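Long-range contacts in alpha-galacturonidase (Bacillus subtilis, PDB 3FEF), which hydrolyses alpha-1,4-linked galacturonides such as di-galacturonate to release alpha-D-galacturonate, using NAD(+) and manganese as cofactors: residues W141-T146 and K164-C169; G235-G240 and C249-V254; V353-I358 and S378-K383; L22-S27 and R317-K322; L187-P192 and A213-I218. One frame throughout, in Å; residues are numbered along the deposited sequence.

Contact 1. Residues W141-T146 and K164-C169. With MG (magnesium ion), chain G.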
# COMPACT_ATOMS: atom_id res chain seq x y z
N TRP A 141 5.22 6.83 -28.12
CA TRP A 141 6.17 6.50 -27.07
C TRP A 141 7.25 7.56 -27.02
O TRP A 141 7.74 8.01 -28.05
CB TRP A 141 6.76 5.10 -27.26
CG TRP A 141 5.82 4.09 -26.76
CD1 TRP A 141 4.84 3.41 -27.48
CD2 TRP A 141 5.70 3.66 -25.40
NE1 TRP A 141 4.15 2.58 -26.63
CE2 TRP A 141 4.66 2.72 -25.35
CE3 TRP A 141 6.40 3.97 -24.22
CZ2 TRP A 141 4.29 2.08 -24.17
CZ3 TRP A 141 6.01 3.35 -23.05
CH2 TRP A 141 4.97 2.41 -23.03
N VAL A 142 7.62 7.97 -25.81
CA VAL A 142 8.58 9.04 -25.57
C VAL A 142 9.84 8.44 -24.95
O VAL A 142 9.76 7.76 -23.93
CB VAL A 142 8.00 10.08 -24.57
CG1 VAL A 142 8.93 11.26 -24.40
CG2 VAL A 142 6.63 10.56 -25.05
N ILE A 143 11.00 8.63 -25.56
CA ILE A 143 12.23 8.19 -24.95
C ILE A 143 13.06 9.38 -24.53
O ILE A 143 13.55 10.11 -25.36
CB ILE A 143 13.06 7.28 -25.89
CG1 ILE A 143 12.19 6.17 -26.48
CG2 ILE A 143 14.29 6.71 -25.13
CD1 ILE A 143 12.95 5.29 -27.48
N ASN A 144 13.23 9.58 -23.23
CA ASN A 144 14.04 10.68 -22.73
C ASN A 144 15.49 10.28 -22.45
O ASN A 144 15.76 9.28 -21.79
CB ASN A 144 13.40 11.28 -21.47
CG ASN A 144 14.20 12.43 -20.90
OD1 ASN A 144 14.68 13.29 -21.63
ND2 ASN A 144 14.36 12.45 -19.59
N TYR A 145 16.41 11.10 -22.94
CA TYR A 145 17.83 10.90 -22.76
C TYR A 145 18.43 12.02 -21.91
O TYR A 145 19.61 11.97 -21.56
CB TYR A 145 18.54 10.92 -24.11
CG TYR A 145 18.37 9.67 -24.91
CD1 TYR A 145 18.98 8.48 -24.52
CD2 TYR A 145 17.62 9.67 -26.08
CE1 TYR A 145 18.84 7.33 -25.25
CE2 TYR A 145 17.47 8.52 -26.82
CZ TYR A 145 18.08 7.35 -26.40
OH TYR A 145 17.95 6.21 -27.14
N THR A 146 17.63 13.04 -21.62
CA THR A 146 18.12 14.24 -20.94
C THR A 146 18.33 14.03 -19.43
O THR A 146 17.55 13.34 -18.78
CB THR A 146 17.13 15.41 -21.10
OG1 THR A 146 16.79 15.60 -22.48
CG2 THR A 146 17.74 16.68 -20.54
N LYS A 164 3.16 8.08 -22.37
CA LYS A 164 3.91 6.84 -22.49
C LYS A 164 5.39 7.14 -22.65
O LYS A 164 5.89 7.26 -23.76
CB LYS A 164 3.40 6.06 -23.69
CG LYS A 164 2.00 5.54 -23.47
CD LYS A 164 1.20 5.56 -24.78
CE LYS A 164 1.34 4.27 -25.53
NZ LYS A 164 1.01 4.53 -26.94
N ALA A 165 6.09 7.25 -21.52
CA ALA A 165 7.47 7.70 -21.52
C ALA A 165 8.43 6.81 -20.74
O ALA A 165 8.13 6.36 -19.62
CB ALA A 165 7.57 9.15 -20.99
N ILE A 166 9.61 6.62 -21.32
CA ILE A 166 10.72 6.03 -20.58
C ILE A 166 11.94 6.93 -20.67
O ILE A 166 12.07 7.73 -21.58
CB ILE A 166 11.07 4.67 -21.12
CG1 ILE A 166 11.71 4.81 -22.51
CG2 ILE A 166 9.81 3.80 -21.22
CD1 ILE A 166 11.92 3.46 -23.19
N GLY A 167 12.83 6.78 -19.70
CA GLY A 167 14.14 7.39 -19.76
C GLY A 167 15.18 6.31 -20.02
O GLY A 167 15.10 5.20 -19.45
N CYS A 168 16.15 6.64 -20.89
CA CYS A 168 17.24 5.73 -21.25
C CYS A 168 18.62 6.25 -20.92
O CYS A 168 18.93 7.42 -21.12
CB CYS A 168 17.22 5.40 -22.75
SG CYS A 168 15.94 4.25 -23.14
N CYS A 169 19.47 5.35 -20.47
CA CYS A 169 20.81 5.67 -20.03
C CYS A 169 21.71 4.50 -20.39
O CYS A 169 21.24 3.36 -20.45
CB CYS A 169 20.83 5.88 -18.52
SG CYS A 169 22.47 6.21 -17.86
MG MG G . 23.54 8.55 -18.04
O HOH W 1 20.71 9.36 -20.91
O HOH W 2 25.75 8.31 -18.76
O HOH W 3 23.36 8.03 -20.35
O HOH W 4 21.41 9.49 -17.80

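Contact 2. Residues G235-G240 and C249-V254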
# COMPACT_ATOMS: atom_id res chain seq x y z
N GLY A 235 43.00 -0.91 -8.58
CA GLY A 235 42.01 -0.62 -9.59
C GLY A 235 42.08 -1.66 -10.68
O GLY A 235 42.99 -2.51 -10.67
N TYR A 236 41.14 -1.62 -11.61
CA TYR A 236 41.19 -2.51 -12.75
C TYR A 236 40.78 -1.76 -14.00
O TYR A 236 39.75 -1.07 -14.02
CB TYR A 236 40.28 -3.71 -12.54
CG TYR A 236 40.30 -4.63 -13.73
CD1 TYR A 236 41.12 -5.75 -13.75
CD2 TYR A 236 39.53 -4.36 -14.85
CE1 TYR A 236 41.16 -6.58 -14.85
CE2 TYR A 236 39.56 -5.18 -15.96
CZ TYR A 236 40.38 -6.29 -15.94
OH TYR A 236 40.42 -7.11 -17.04
N GLU A 237 41.58 -1.89 -15.05
CA GLU A 237 41.35 -1.14 -16.27
C GLU A 237 40.93 -2.04 -17.44
O GLU A 237 41.49 -3.12 -17.65
CB GLU A 237 42.61 -0.35 -16.64
CG GLU A 237 42.86 0.87 -15.76
CD GLU A 237 44.28 1.39 -15.85
OE1 GLU A 237 45.23 0.59 -15.68
OE2 GLU A 237 44.46 2.61 -16.08
N LEU A 238 39.94 -1.60 -18.19
CA LEU A 238 39.46 -2.36 -19.33
C LEU A 238 40.59 -2.60 -20.34
O LEU A 238 41.50 -1.79 -20.47
CB LEU A 238 38.27 -1.65 -20.00
CG LEU A 238 37.06 -1.38 -19.09
CD1 LEU A 238 35.99 -0.52 -19.80
CD2 LEU A 238 36.48 -2.69 -18.60
N GLU A 239 40.52 -3.74 -21.03
CA GLU A 239 41.50 -4.09 -22.06
C GLU A 239 41.86 -2.89 -22.94
O GLU A 239 40.98 -2.22 -23.49
CB GLU A 239 40.97 -5.23 -22.95
N GLY A 240 43.16 -2.63 -23.07
CA GLY A 240 43.65 -1.58 -23.96
C GLY A 240 43.26 -0.17 -23.55
O GLY A 240 43.16 0.73 -24.40
N CYS A 249 37.02 7.93 -18.12
CA CYS A 249 37.60 6.64 -17.77
C CYS A 249 37.90 6.47 -16.30
O CYS A 249 37.97 7.44 -15.55
CB CYS A 249 38.89 6.44 -18.55
SG CYS A 249 38.66 6.33 -20.32
N SER A 250 38.12 5.23 -15.88
CA SER A 250 38.43 5.00 -14.48
C SER A 250 39.06 3.63 -14.33
O SER A 250 39.18 2.90 -15.29
CB SER A 250 37.15 5.07 -13.63
OG SER A 250 36.65 3.76 -13.35
N ALA A 251 39.48 3.31 -13.12
CA ALA A 251 39.91 1.96 -12.82
C ALA A 251 38.94 1.27 -11.84
O ALA A 251 39.31 0.33 -11.16
CB ALA A 251 41.34 1.97 -12.25
N HIS A 252 37.71 1.78 -11.75
CA HIS A 252 36.67 1.11 -10.97
C HIS A 252 36.94 0.97 -9.47
O HIS A 252 36.32 0.14 -8.80
CB HIS A 252 36.41 -0.26 -11.57
CG HIS A 252 36.19 -0.21 -13.04
ND1 HIS A 252 37.20 -0.43 -13.95
CD2 HIS A 252 35.08 0.10 -13.76
CE1 HIS A 252 36.72 -0.30 -15.17
NE2 HIS A 252 35.44 0.02 -15.09
N ARG A 253 37.89 1.75 -8.95
CA ARG A 253 38.16 1.76 -7.52
C ARG A 253 36.93 2.14 -6.70
O ARG A 253 36.72 1.63 -5.61
CB ARG A 253 39.32 2.71 -7.19
CG ARG A 253 40.67 2.19 -7.71
CD ARG A 253 41.82 2.63 -6.81
NE ARG A 253 41.74 2.03 -5.48
CZ ARG A 253 41.86 2.74 -4.36
NH1 ARG A 253 42.07 4.05 -4.43
NH2 ARG A 253 41.79 2.14 -3.19
N VAL A 254 36.13 3.07 -7.23
CA VAL A 254 34.95 3.52 -6.50
C VAL A 254 33.91 2.39 -6.46
O VAL A 254 33.30 2.13 -5.42
CB VAL A 254 34.32 4.79 -7.12
CG1 VAL A 254 33.03 5.17 -6.35
CG2 VAL A 254 35.33 5.96 -7.11

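Contact 3. Residues V353-I358 and S378-K383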
# COMPACT_ATOMS: atom_id res chain seq x y z
N VAL A 353 10.78 -1.79 -7.82
CA VAL A 353 11.82 -1.69 -6.80
C VAL A 353 11.14 -1.59 -5.46
O VAL A 353 10.32 -0.69 -5.24
CB VAL A 353 12.76 -0.49 -6.96
CG1 VAL A 353 13.72 -0.44 -5.76
CG2 VAL A 353 13.58 -0.58 -8.30
N LEU A 354 11.48 -2.51 -4.57
CA LEU A 354 10.84 -2.58 -3.24
C LEU A 354 11.24 -1.45 -2.30
O LEU A 354 12.39 -1.03 -2.31
CB LEU A 354 11.18 -3.93 -2.55
CG LEU A 354 10.53 -5.19 -3.12
CD1 LEU A 354 10.84 -6.49 -2.30
CD2 LEU A 354 9.03 -4.95 -3.23
N ASN A 355 10.30 -1.01 -1.46
CA ASN A 355 10.58 -0.04 -0.39
C ASN A 355 10.98 1.35 -0.88
O ASN A 355 11.65 2.07 -0.17
CB ASN A 355 11.66 -0.55 0.58
CG ASN A 355 11.45 -1.98 1.01
OD1 ASN A 355 10.32 -2.41 1.29
ND2 ASN A 355 12.53 -2.74 1.07
N LEU A 356 10.62 1.70 -2.10
CA LEU A 356 10.93 3.04 -2.64
C LEU A 356 9.60 3.65 -3.02
O LEU A 356 8.71 2.93 -3.44
CB LEU A 356 11.84 2.94 -3.87
CG LEU A 356 13.32 3.35 -3.81
CD1 LEU A 356 14.01 3.02 -2.51
CD2 LEU A 356 14.11 2.79 -4.99
N PRO A 357 9.45 4.97 -2.87
CA PRO A 357 8.10 5.52 -3.06
C PRO A 357 7.51 5.15 -4.42
O PRO A 357 8.22 5.05 -5.43
CB PRO A 357 8.30 7.04 -2.99
CG PRO A 357 9.63 7.25 -2.35
CD PRO A 357 10.46 6.01 -2.57
N ILE A 358 6.20 4.96 -4.48
CA ILE A 358 5.58 4.68 -5.74
C ILE A 358 5.44 5.95 -6.62
O ILE A 358 5.33 7.07 -6.11
CB ILE A 358 4.28 3.90 -5.54
CG1 ILE A 358 3.07 4.70 -5.97
CG2 ILE A 358 4.17 3.40 -4.12
CD1 ILE A 358 2.17 3.85 -6.83
N SER A 378 12.11 -6.40 -9.52
CA SER A 378 13.54 -6.62 -9.34
C SER A 378 14.00 -6.73 -7.89
O SER A 378 15.19 -6.85 -7.64
CB SER A 378 14.30 -5.50 -10.06
OG SER A 378 14.02 -5.59 -11.47
N GLY A 379 13.06 -6.67 -6.94
CA GLY A 379 13.40 -6.85 -5.53
C GLY A 379 13.93 -5.60 -4.84
O GLY A 379 13.59 -4.49 -5.22
N ALA A 380 14.75 -5.81 -3.80
CA ALA A 380 15.26 -4.75 -2.93
C ALA A 380 16.74 -4.42 -3.18
O ALA A 380 17.52 -5.28 -3.56
CB ALA A 380 15.08 -5.15 -1.43
N LEU A 381 17.12 -3.18 -2.89
CA LEU A 381 18.52 -2.78 -2.84
C LEU A 381 19.12 -3.24 -1.52
O LEU A 381 18.39 -3.62 -0.62
CB LEU A 381 18.59 -1.26 -2.93
CG LEU A 381 18.12 -0.68 -4.29
CD1 LEU A 381 17.61 0.76 -4.14
CD2 LEU A 381 19.25 -0.75 -5.31
N PRO A 382 20.45 -3.23 -1.40
CA PRO A 382 21.01 -3.36 -0.04
C PRO A 382 20.44 -2.24 0.84
O PRO A 382 20.19 -1.14 0.35
CB PRO A 382 22.50 -3.12 -0.24
CG PRO A 382 22.77 -3.54 -1.66
CD PRO A 382 21.49 -3.24 -2.44
N LYS A 383 20.29 -2.50 2.13
CA LYS A 383 19.62 -1.57 3.02
C LYS A 383 20.30 -0.18 3.05
O LYS A 383 19.63 0.86 2.94
CB LYS A 383 19.50 -2.18 4.42
CG LYS A 383 18.87 -1.25 5.45
CD LYS A 383 17.45 -0.91 5.10
CE LYS A 383 16.59 -2.17 5.05
NZ LYS A 383 15.27 -1.84 4.42
O HOH W 5 15.22 -1.48 -1.74

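Contact 4. Residues L22-S27 and R317-K322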
# COMPACT_ATOMS: atom_id res chain seq x y z
N LEU A 22 21.73 7.91 -32.68
CA LEU A 22 20.48 7.46 -33.26
C LEU A 22 20.60 7.30 -34.78
O LEU A 22 20.13 6.32 -35.36
CB LEU A 22 19.35 8.44 -32.91
CG LEU A 22 18.09 8.31 -33.76
CD1 LEU A 22 17.28 7.10 -33.33
CD2 LEU A 22 17.25 9.60 -33.71
N MSE A 23 21.22 8.27 -35.45
CA MSE A 23 21.34 8.21 -36.91
C MSE A 23 22.13 6.99 -37.38
O MSE A 23 21.70 6.27 -38.28
CB MSE A 23 21.98 9.49 -37.44
CG MSE A 23 21.09 10.69 -37.30
SE MSE A 23 21.97 12.36 -37.82
CE MSE A 23 20.85 13.54 -36.75
N SER A 24 23.28 6.77 -36.76
CA SER A 24 24.07 5.58 -37.05
C SER A 24 23.25 4.31 -36.92
O SER A 24 23.27 3.46 -37.80
CB SER A 24 25.30 5.51 -36.16
OG SER A 24 26.17 6.59 -36.48
N ASP A 25 22.50 4.20 -35.82
CA ASP A 25 21.73 2.98 -35.59
C ASP A 25 20.60 2.86 -36.60
O ASP A 25 20.32 1.77 -37.11
CB ASP A 25 21.26 2.89 -34.14
CG ASP A 25 22.39 2.53 -33.21
OD1 ASP A 25 23.35 1.92 -33.70
OD2 ASP A 25 22.35 2.88 -32.01
N LEU A 26 19.96 3.97 -36.91
CA LEU A 26 18.89 3.94 -37.91
C LEU A 26 19.43 3.54 -39.27
O LEU A 26 18.77 2.83 -40.03
CB LEU A 26 18.19 5.30 -38.02
CG LEU A 26 17.28 5.68 -36.85
CD1 LEU A 26 16.73 7.09 -37.09
CD2 LEU A 26 16.16 4.67 -36.72
N SER A 27 20.63 3.99 -39.58
CA SER A 27 21.10 3.82 -40.94
C SER A 27 21.37 2.35 -41.25
O SER A 27 21.32 1.95 -42.40
CB SER A 27 22.34 4.68 -41.20
OG SER A 27 23.47 4.12 -40.56
N ARG A 317 29.42 13.96 -46.44
CA ARG A 317 29.29 12.61 -45.87
C ARG A 317 28.17 12.54 -44.82
O ARG A 317 27.75 13.57 -44.28
CB ARG A 317 30.62 12.18 -45.24
CG ARG A 317 31.72 11.97 -46.26
CD ARG A 317 33.08 12.17 -45.65
NE ARG A 317 33.47 11.03 -44.83
N GLY A 318 27.70 11.32 -44.56
CA GLY A 318 26.73 11.04 -43.50
C GLY A 318 27.44 10.49 -42.27
O GLY A 318 28.67 10.52 -42.21
N VAL A 319 26.68 10.01 -41.29
CA VAL A 319 27.30 9.45 -40.09
C VAL A 319 27.91 8.09 -40.42
O VAL A 319 27.59 7.49 -41.44
CB VAL A 319 26.29 9.27 -38.94
CG1 VAL A 319 25.60 10.58 -38.61
CG2 VAL A 319 25.26 8.20 -39.29
N ALA A 320 28.79 7.62 -39.55
CA ALA A 320 29.29 6.25 -39.64
C ALA A 320 28.13 5.24 -39.60
O ALA A 320 27.31 5.26 -38.68
CB ALA A 320 30.27 5.96 -38.51
N GLU A 321 28.08 4.37 -40.59
CA GLU A 321 27.12 3.28 -40.59
C GLU A 321 27.63 2.18 -39.68
O GLU A 321 27.97 1.09 -40.13
CB GLU A 321 26.89 2.75 -42.00
CG GLU A 321 25.80 3.47 -42.79
CD GLU A 321 25.51 2.77 -44.10
OE1 GLU A 321 26.49 2.38 -44.78
OE2 GLU A 321 24.32 2.60 -44.46
N LYS A 322 27.67 2.47 -38.38
CA LYS A 322 28.21 1.55 -37.39
C LYS A 322 27.36 1.57 -36.11
O LYS A 322 26.97 2.63 -35.65
CB LYS A 322 29.65 1.94 -37.07
CG LYS A 322 30.46 0.85 -36.39
CD LYS A 322 31.90 1.28 -36.20
CE LYS A 322 32.81 0.09 -35.87
NZ LYS A 322 32.91 -0.19 -34.42

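Contact 5. Residues L187-P192 and A213-I218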
# COMPACT_ATOMS: atom_id res chain seq x y z
N LEU A 187 38.14 -16.42 -15.73
CA LEU A 187 37.72 -17.76 -16.11
C LEU A 187 38.38 -18.21 -17.40
O LEU A 187 38.41 -19.40 -17.70
CB LEU A 187 36.20 -17.84 -16.26
CG LEU A 187 35.40 -17.29 -15.08
CD1 LEU A 187 33.88 -17.47 -15.28
CD2 LEU A 187 35.86 -17.92 -13.76
N GLY A 188 38.91 -17.27 -18.16
CA GLY A 188 39.59 -17.60 -19.40
C GLY A 188 38.68 -17.82 -20.59
O GLY A 188 39.15 -18.10 -21.70
N ILE A 189 37.37 -17.67 -20.40
CA ILE A 189 36.44 -17.87 -21.51
C ILE A 189 35.91 -16.58 -22.12
O ILE A 189 35.71 -15.58 -21.43
CB ILE A 189 35.28 -18.79 -21.12
CG1 ILE A 189 34.33 -18.09 -20.16
CG2 ILE A 189 35.82 -20.07 -20.50
CD1 ILE A 189 33.35 -19.04 -19.49
N GLU A 190 35.69 -16.61 -23.43
CA GLU A 190 35.14 -15.47 -24.16
C GLU A 190 33.69 -15.17 -23.78
O GLU A 190 32.94 -16.05 -23.40
CB GLU A 190 35.19 -15.75 -25.66
CG GLU A 190 36.59 -15.98 -26.16
CD GLU A 190 37.45 -14.76 -25.99
OE1 GLU A 190 37.17 -13.73 -26.65
OE2 GLU A 190 38.41 -14.82 -25.19
N VAL A 191 33.32 -13.91 -23.88
CA VAL A 191 31.91 -13.53 -23.83
C VAL A 191 31.69 -12.78 -25.11
O VAL A 191 32.37 -11.80 -25.36
CB VAL A 191 31.59 -12.64 -22.63
CG1 VAL A 191 30.18 -12.07 -22.77
CG2 VAL A 191 31.71 -13.43 -21.34
N PRO A 192 30.76 -13.26 -25.96
CA PRO A 192 30.54 -12.70 -27.29
C PRO A 192 29.86 -11.33 -27.28
O PRO A 192 30.14 -10.49 -28.13
CB PRO A 192 29.63 -13.75 -27.97
CG PRO A 192 29.38 -14.84 -26.95
CD PRO A 192 29.78 -14.31 -25.62
N ALA A 213 23.57 -11.52 -11.07
CA ALA A 213 24.20 -11.46 -12.36
C ALA A 213 24.72 -12.83 -12.76
O ALA A 213 25.19 -13.62 -11.93
CB ALA A 213 25.34 -10.45 -12.33
N SER A 214 24.63 -13.13 -14.04
CA SER A 214 25.08 -14.40 -14.51
C SER A 214 25.58 -14.31 -15.94
O SER A 214 25.15 -13.41 -16.71
CB SER A 214 23.96 -15.43 -14.43
OG SER A 214 22.86 -15.04 -15.24
N TYR A 215 26.48 -15.22 -16.27
CA TYR A 215 26.82 -15.50 -17.66
C TYR A 215 26.49 -16.97 -17.88
O TYR A 215 27.09 -17.85 -17.25
CB TYR A 215 28.30 -15.20 -17.94
CG TYR A 215 28.69 -15.68 -19.32
CD1 TYR A 215 28.11 -15.12 -20.45
CD2 TYR A 215 29.58 -16.74 -19.49
CE1 TYR A 215 28.43 -15.58 -21.71
CE2 TYR A 215 29.91 -17.21 -20.76
CZ TYR A 215 29.33 -16.61 -21.86
OH TYR A 215 29.63 -17.05 -23.12
N ARG A 216 25.48 -17.26 -18.70
CA ARG A 216 25.00 -18.63 -18.82
C ARG A 216 24.71 -19.19 -17.44
O ARG A 216 23.97 -18.60 -16.66
CB ARG A 216 26.06 -19.52 -19.48
CG ARG A 216 26.71 -18.85 -20.66
CD ARG A 216 26.05 -19.25 -21.93
NE ARG A 216 26.94 -20.13 -22.68
CZ ARG A 216 27.46 -19.83 -23.87
NH1 ARG A 216 27.15 -18.68 -24.47
NH2 ARG A 216 28.28 -20.69 -24.47
N HIS A 217 25.34 -20.32 -17.13
CA HIS A 217 25.07 -21.01 -15.87
C HIS A 217 25.89 -20.48 -14.68
O HIS A 217 25.72 -20.93 -13.56
CB HIS A 217 25.33 -22.50 -16.06
CG HIS A 217 26.73 -22.82 -16.47
ND1 HIS A 217 27.19 -22.64 -17.76
CD2 HIS A 217 27.78 -23.32 -15.76
CE1 HIS A 217 28.46 -23.00 -17.83
NE2 HIS A 217 28.84 -23.41 -16.63
N ILE A 218 26.77 -19.51 -14.91
CA ILE A 218 27.70 -19.08 -13.88
C ILE A 218 27.21 -17.85 -13.11
O ILE A 218 26.79 -16.86 -13.70
CB ILE A 218 29.09 -18.78 -14.50
CG1 ILE A 218 29.69 -20.06 -15.09
CG2 ILE A 218 30.01 -18.17 -13.47
CD1 ILE A 218 30.51 -19.82 -16.37

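Contact 1. Residues W141-T146 and K164-C169
Val142, Asn144, Lys164, Ile166 and Cys168 exchange four backbone hydrogen bonds in the alternating pattern of parallel strands. Val142 N donates to Lys164 O, Ile166 N to Val142 O, Asn144 N to Ile166 O (2.7 Å) and Cys168 N to Asn144 O. The axes of 141-144 and 164-167 approach to 4.6 Å, and their directions differ by 21°. On one face Val142 CB packs 3.7 Å from Ala165 CB. The other face carries Ile143 and Ile166, and there Ile143 CG2 also lies 3.6 Å from Cys168 SG. Helix 149-159 links the two strands, making a beta-alpha-beta crossover in the six-stranded parallel sheet of the Rossmann-type domain; 164-167 is its outermost strand on this side within the chain. With CG beside its backbone N (chi1 -81°), Trp141 lays its indole against Lys164, whose CB stands 3.6 Å from the centroid of the six-membered ring and 9° off the normal. Further along, Lys164 CE comes within 3.5 Å of Trp141 NE1. Both polar ends share a partner: Trp141 NE1 and Lys164 NZ each bond to Asn371 OD1, and NZ also reaches Glu139 O. A leucine at Trp141 would probably leave the lysine's aliphatic chain without its flat support and Asn371 OD1 short of one donor. Past the strands, Asn144 OD1 accepts from Thr146 N in an Asx turn, and one water donates to both Tyr145 O and Cys168 O. Cys169 SG binds the magnesium ion at 2.6 Å, alongside His206 NE2 and three waters.

Contact 2. Residues G235-G240 and C249-V254
Tyr236 and His252 are joined by the shorter of two hydrogen bonds in this contact, His252 ND1 donating to Tyr236 O over 2.6 Å. The acceptor lies in the imidazole plane and the donor nearly on the extension of the carbonyl bond, with an N-H...O angle of 156°. Next to it Tyr236 N donates to Ala251 O at 2.7 Å, so both backbone polar atoms of Tyr236 are used. Packing is tightest at Gly235, whose CA is 3.3 Å from Ala251 O and 3.6 Å from Arg253 CG; a CB there would collide with Ala251 CB, and phi of 86° would also press it against the preceding carbonyl. The histidine itself is placed by an ST turn, in which Ser250 OG accepts from His252 N at 2.8 Å while lying over one face of the imidazole, toward its rim. A leucine in place of His252 would probably leave Tyr236 O without its ring N-H donor and weaken the tie between the two parts of this connection. Away from buried Gly235 and Ala251 CA the contact is looser: Glu237 CG only brushes Ala251 CB at 4.0 Å, and Leu238 CG meets the edge of the His252 ring at CE1, 4.1 Å away. The carboxylate of Glu237 turns instead to Trp243 N. His252 occupies the N-cap position of helix 253-262, whose first turn carries Arg253 back to Gly232 O, just beyond helix 220-231, and into a cation-pi contact with Trp288. Leu178 of helix 171-187 packs on Tyr236, Leu238 and His252, bringing that third helix against both segments.

Contact 3. Residues V353-I358 and S378-K383
Leu354 turns its side chain onto Gly379 with CG beside its own backbone N (chi1 -71°); Gly379 adopts a positive phi of 82°, and its carbonyl oxygen lies against this side chain. Leu354 CB lies 3.6 Å from Gly379 O, and CD1 reaches on toward Gly379 CA. The same oxygen accepts from Leu354 N at 3.0 Å. This bond is almost straight at the hydrogen (178°), yet the donor stands well above the carbonyl plane. Leu381, with its CG likewise beside the backbone N, extends its CD1 to 4.1 Å from Leu356 CD2, the two side chains crossing at about a right angle; Val353 CG1 touches Leu381 CD1 more loosely. A water bridges the backbones, donating a hydrogen bond to Leu354 O (2.9 Å) and accepting one from Leu381 N (2.8 Å). At the outer end Asn355 ND2 and Lys383 NZ converge without bonding each other. Both are held by Glu386, the amide as a hydrogen-bond donor and the lysine in a salt bridge. The contact joins the loop leading into strand 361-369 to the one entering helix 383-405, and Lys383 also packs on Leu410 of a second subunit. With one direct hydrogen bond and one water bridge between the backbones, the two loops are tied at two points rather than paired as strands; leucine and valine methyls supply the apolar side of the contact, and the carboxylate of Glu386 gathers the outer donors.

Contact 4. Residues L22-S27 and R317-K322
Ser24 meets Val319, Ala320 and Lys322 of 317-322 through its CB and OG. Its CB faces two backbone carbonyl oxygens, 3.2 Å from Ala320 O and 3.4 Å from Lys322 O. At the tip, OG donates to Ala320 O over 2.8 Å, lying in the plane of that carbonyl. The torsion places OG beside the backbone N (chi1 -66°), where it also brushes Val319 CG2; Arg20 O, within helix 18-28, is a weak, secondary acceptor for the same proton. The other methyl of Val319, CG1, lies 4.0 Å from CB of Met23, a selenomethionine. One turn on, Ser27 folds OG back to donate to Ser24 O at 2.8 Å and rests it against CG of Glu321 (3.3 Å), the central residue of an inverse gamma turn. Helix 18-28 follows the first strand of the Rossmann-type domain and lies in the NAD-binding range inferred by similarity; the loop comes from the C-terminal half of the chain. Of the two serine hydroxyls at the junction, one is spent chiefly across the contact on Ala320 O and the other on its own helix; between 22-27 and 317-322 the hydrogen bonding is thus one side-chain-to-backbone bond, with Asp25 to Ser324 OG adding a second tie just beyond.

Contact 5. Residues L187-P192 and A213-I218
Val191 and Tyr215 form the CH-pi part of the contact: Val191 CG2 stands 3.9 Å from the centroid of the phenol ring, 9° off its normal. Tyr215 reaches this methyl with its CG anti to the backbone N (chi1 171°), which carries the ring out from the strand toward 187-192. The opposite face is covered from within its own segment by Arg216 CG, so the ring is held between an aliphatic carbon above and another below. At the ring's edge, near its plane, Ile189 CD1 approaches Tyr215 CE2 to 4.1 Å. Pro192 CD lies 3.7 Å from Tyr215 OH.

Such a projecting tyrosine is set by a two-residue hairpin connecting strands 207-215 and 218-219. Tyr215 and Ile218 bracket a type II' beta turn and bond to each other twice, Ile218 N to Tyr215 O at 2.9 Å and Tyr215 N to Ile218 O at 3.1 Å. Arg216 takes the positive phi of 52° that the second position of this turn requires.

Aliphatic contacts complete the far end. Ile218 CD1 is 4.3 Å from Leu187 CD1 and equally far from Ile189 CD1, placing one isoleucine tip against one side chain from the helix end and one from the loop after it. Leu187 and Ile218 both continue onto Ile223 of helix 220-231, while Ile189 and Val191 also rest on Val183 of helix 171-187. Between Leu187 and Ile189 the chain leaves that helix at Gly188, with positive phi.

Polar links run outward from here: Ile189 O accepts from Thr184 OG1, and at the hairpin tip His217 O accepts from Arg370 NE of a neighbouring subunit.

From the N terminus, helix 18-28 opens contact 4, which closes only at 317-322 and so spans the three loops of contacts 1, 5 and 2. These follow one another in series: contact 1 closes the crossover in the parallel sheet, contact 5 ties the exit of helix 171-187 to a hairpin, and contact 2 secures the loop leading into helix 253-262. Contact 3 comes after all of them, between the loops flanking the last strands and helix 383-405. No two loops cross. Contact 4 bridges the Rossmann-type and C-terminal parts; its centre lies about 38 Å from that of contact 3, on the opposite side of the chain's centre, whereas contacts 2 and 5 share a side.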